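Side-chain contact in monosaccharide ABC transporter substrate-binding protein, CUT2 family (Acidothermus cellulolyticus, PDB 4RU1), which probably binds a cyclic sugar or polyol for uptake by an ABC transporter, and here holds myo-inositol between its two lobes: residues T188-K193 against I215-D220. Sequence-based numbering, arbitrary orientation. Where two conformers were deposited one is given.
Sequences TTIAAK and IQAVKD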
ATOM      1  N   THR A 188      -9.252  17.949  10.310  1.00 14.48           N
ATOM      2  CA  THR A 188     -10.502  18.473  10.847  1.00 14.95           C
ATOM      3  C   THR A 188     -11.671  17.506  10.693  1.00 15.12           C
ATOM      4  O   THR A 188     -12.485  17.438  11.593  1.00 15.04           O
ATOM      5  CB  THR A 188     -10.822  19.826  10.220  1.00 16.49           C
ATOM      6  OG1 THR A 188     -10.883  19.698   8.810  1.00 18.62           O
ATOM      7  CG2 THR A 188      -9.764  20.904  10.629  1.00 16.97           C
ATOM      8  N   THR A 189     -11.659  16.707   9.643  1.00 15.90           N
ATOM      9  CA  THR A 189     -12.751  15.784   9.375  1.00 14.67           C
ATOM     10  C   THR A 189     -12.646  14.696  10.413  1.00 16.13           C
ATOM     11  O   THR A 189     -13.658  14.199  10.887  1.00 17.78           O
ATOM     12  CB  THR A 189     -12.655  15.272   7.947  1.00 14.71           C
ATOM     13  OG1 THR A 189     -12.885  16.361   7.032  1.00 20.15           O
ATOM     14  CG2 THR A 189     -13.649  14.182   7.591  1.00 18.38           C
ATOM     15  N   ILE A 190     -11.455  14.158  10.643  1.00 12.88           N
ATOM     16  CA  ILE A 190     -11.354  13.123  11.677  1.00 13.92           C
ATOM     17  C   ILE A 190     -11.735  13.681  13.035  1.00 16.01           C
ATOM     18  O   ILE A 190     -12.380  12.997  13.818  1.00 15.02           O
ATOM     19  CB  ILE A 190      -9.944  12.470  11.736  1.00 12.38           C
ATOM     20  CG1 ILE A 190      -9.666  11.750  10.426  1.00 13.04           C
ATOM     21  CG2 ILE A 190      -9.771  11.485  12.905  1.00 15.12           C
ATOM     22  CD1 ILE A 190      -8.199  11.304  10.230  1.00 13.48           C
ATOM     23  N   ALA A 191     -11.243  14.865  13.398  1.00 13.84           N
ATOM     24  CA  ALA A 191     -11.589  15.388  14.734  1.00 13.10           C
ATOM     25  C   ALA A 191     -13.089  15.571  14.931  1.00 14.30           C
ATOM     26  O   ALA A 191     -13.596  15.268  16.002  1.00 17.04           O
ATOM     27  CB  ALA A 191     -10.947  16.755  14.894  1.00 16.83           C
ATOM     28  N   ALA A 192     -13.756  16.073  13.917  1.00 13.35           N
ATOM     29  CA  ALA A 192     -15.211  16.279  13.938  1.00 14.03           C
ATOM     30  C   ALA A 192     -15.952  14.956  14.158  1.00 16.70           C
ATOM     31  O   ALA A 192     -16.830  14.867  15.001  1.00 15.36           O
ATOM     32  CB  ALA A 192     -15.649  17.014  12.671  1.00 17.65           C
ATOM     33  N   LYS A 193     -15.552  13.908  13.457  1.00 14.24           N
ATOM     34  CA  LYS A 193     -16.191  12.627  13.579  0.50 17.17           C
ATOM     35  C   LYS A 193     -16.003  12.106  14.998  1.00 15.36           C
ATOM     36  O   LYS A 193     -16.928  11.604  15.611  1.00 15.57           O
ATOM     37  CB  LYS A 193     -15.641  11.646  12.533  0.50 16.54           C
ATOM     38  CG  LYS A 193     -16.216  10.260  12.682  0.50 17.99           C
ATOM     39  CD  LYS A 193     -17.572  10.110  11.988  0.50 19.67           C
ATOM     40  CE  LYS A 193     -18.600   9.424  12.886  0.50 33.94           C
ATOM     41  NZ  LYS A 193     -19.126  10.284  13.981  0.50 14.04           N
ATOM     42  N   ILE A 215      -3.566  11.209  14.935  1.00 13.12           N
ATOM     43  CA  ILE A 215      -3.026  11.370  16.292  1.00 16.30           C
ATOM     44  C   ILE A 215      -3.330  12.833  16.710  1.00 15.94           C
ATOM     45  O   ILE A 215      -3.743  13.087  17.837  1.00 16.24           O
ATOM     46  CB  ILE A 215      -1.515  11.128  16.324  1.00 13.48           C
ATOM     47  CG1 ILE A 215      -1.212   9.644  16.081  1.00 14.59           C
ATOM     48  CG2 ILE A 215      -0.871  11.597  17.660  1.00 17.74           C
ATOM     49  CD1 ILE A 215       0.221   9.405  15.683  1.00 15.34           C
ATOM     50  N   GLN A 216      -3.146  13.763  15.793  1.00 12.96           N
ATOM     51  CA  GLN A 216      -3.390  15.140  16.095  1.00 13.87           C
ATOM     52  C   GLN A 216      -4.885  15.450  16.261  1.00 17.55           C
ATOM     53  O   GLN A 216      -5.312  16.167  17.227  1.00 16.18           O
ATOM     54  CB  GLN A 216      -2.834  16.061  15.027  1.00 18.22           C
ATOM     55  CG  GLN A 216      -1.323  16.133  14.957  1.00 19.47           C
ATOM     56  CD  GLN A 216      -0.706  16.329  16.352  1.00 33.40           C
ATOM     57  OE1 GLN A 216       0.017  15.479  16.857  1.00 33.27           O
ATOM     58  NE2 GLN A 216      -1.013  17.456  16.974  1.00 34.69           N
ATOM     59  N   ALA A 217      -5.706  14.821  15.408  1.00 14.64           N
ATOM     60  CA  ALA A 217      -7.193  14.906  15.486  1.00 12.57           C
ATOM     61  C   ALA A 217      -7.768  14.394  16.776  1.00 15.37           C
ATOM     62  O   ALA A 217      -8.656  15.035  17.334  1.00 16.26           O
ATOM     63  CB  ALA A 217      -7.802  14.149  14.331  1.00 13.56           C
ATOM     64  N   VAL A 218      -7.233  13.310  17.285  1.00 14.35           N
ATOM     65  CA  VAL A 218      -7.703  12.826  18.538  1.00 17.62           C
ATOM     66  C   VAL A 218      -7.468  13.870  19.631  1.00 21.23           C
ATOM     67  O   VAL A 218      -8.349  14.075  20.484  1.00 19.33           O
ATOM     68  CB  VAL A 218      -7.014  11.469  18.870  1.00 18.44           C
ATOM     69  CG1 VAL A 218      -7.001  11.234  20.361  1.00 23.47           C
ATOM     70  CG2 VAL A 218      -7.602  10.335  18.076  1.00 24.31           C
ATOM     71  N   LYS A 219      -6.285  14.502  19.672  1.00 17.17           N
ATOM     72  CA  LYS A 219      -5.998  15.575  20.693  1.00 18.57           C
ATOM     73  C   LYS A 219      -6.932  16.765  20.493  1.00 23.29           C
ATOM     74  O   LYS A 219      -7.524  17.302  21.433  1.00 21.97           O
ATOM     75  CB  LYS A 219      -4.535  15.973  20.576  1.00 20.17           C
ATOM     76  CG  LYS A 219      -3.636  15.289  21.585  1.00 33.20           C
ATOM     77  CD  LYS A 219      -2.157  15.262  21.186  1.00 35.88           C
ATOM     78  CE  LYS A 219      -1.593  16.637  20.916  1.00 56.66           C
ATOM     79  NZ  LYS A 219      -0.430  16.466  20.014  1.00 67.38           N
ATOM     80  N   ASP A 220      -7.085  17.174  19.234  1.00 19.38           N
ATOM     81  CA  ASP A 220      -7.924  18.318  18.927  1.00 16.98           C
ATOM     82  C   ASP A 220      -9.382  18.110  19.449  1.00 21.18           C
ATOM     83  O   ASP A 220     -10.044  19.037  19.936  1.00 25.38           O
ATOM     84  CB  ASP A 220      -7.999  18.484  17.456  1.00 18.13           C
ATOM     85  CG  ASP A 220      -6.775  19.178  16.836  1.00 32.74           C
ATOM     86  OD1 ASP A 220      -5.900  19.714  17.551  1.00 25.76           O
ATOM     87  OD2 ASP A 220      -6.719  19.099  15.603  1.00 35.22           O
TER
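Ala217 sets its methyl group against Ile190 and Ala191, a small example of how alanines let two neighbouring helices of a periplasmic-binding-protein lobe come close. Each lobe is an alpha/beta sandwich, a central sheet with helices on both faces, and helices 183-196 and 208-220 lie side by side on one face of the sheet that includes strands 145-150, 202-205 and 226-230. Over the short segments their axes come within 8.0 Å and run in the same general direction, crossing at -45°. The closest pair of CA atoms, those of Ala191 and Ala217, is 4.5 Å apart, a close spacing that goes with the small side chains of both residues.

The contact itself is apolar, with no hydrogen bond across it. Ala217 CB is its centre: it touches Ile190 CG2 at 3.6 Å and reaches the backbone as well, coming as near to Ala191 N. With CG2 anti to the backbone N (chi1, measured to CG1, is -63°), Ile190 turns that methyl toward Ala217, while its side chain also packs on Val149 of strand 145-150. Ala191 answers from the more open side, its CB 4.1 Å from Ala217 CB.

Charge enters at the solvent-facing margin, where the CB of Asp220 merely brushes Ala191. The carboxylate of Asp220 turns to Arg187, one turn before Ala191 on helix 183-196, and OD2 forms a salt bridge with the NE of that arginine, so a second link between the helices flanks the alanine contact. The side chain of Ile190 is about 13 Å from the bound inositol. At the alanine crossing itself, Ala191 CB sits 3.8 Å from Ala217 O.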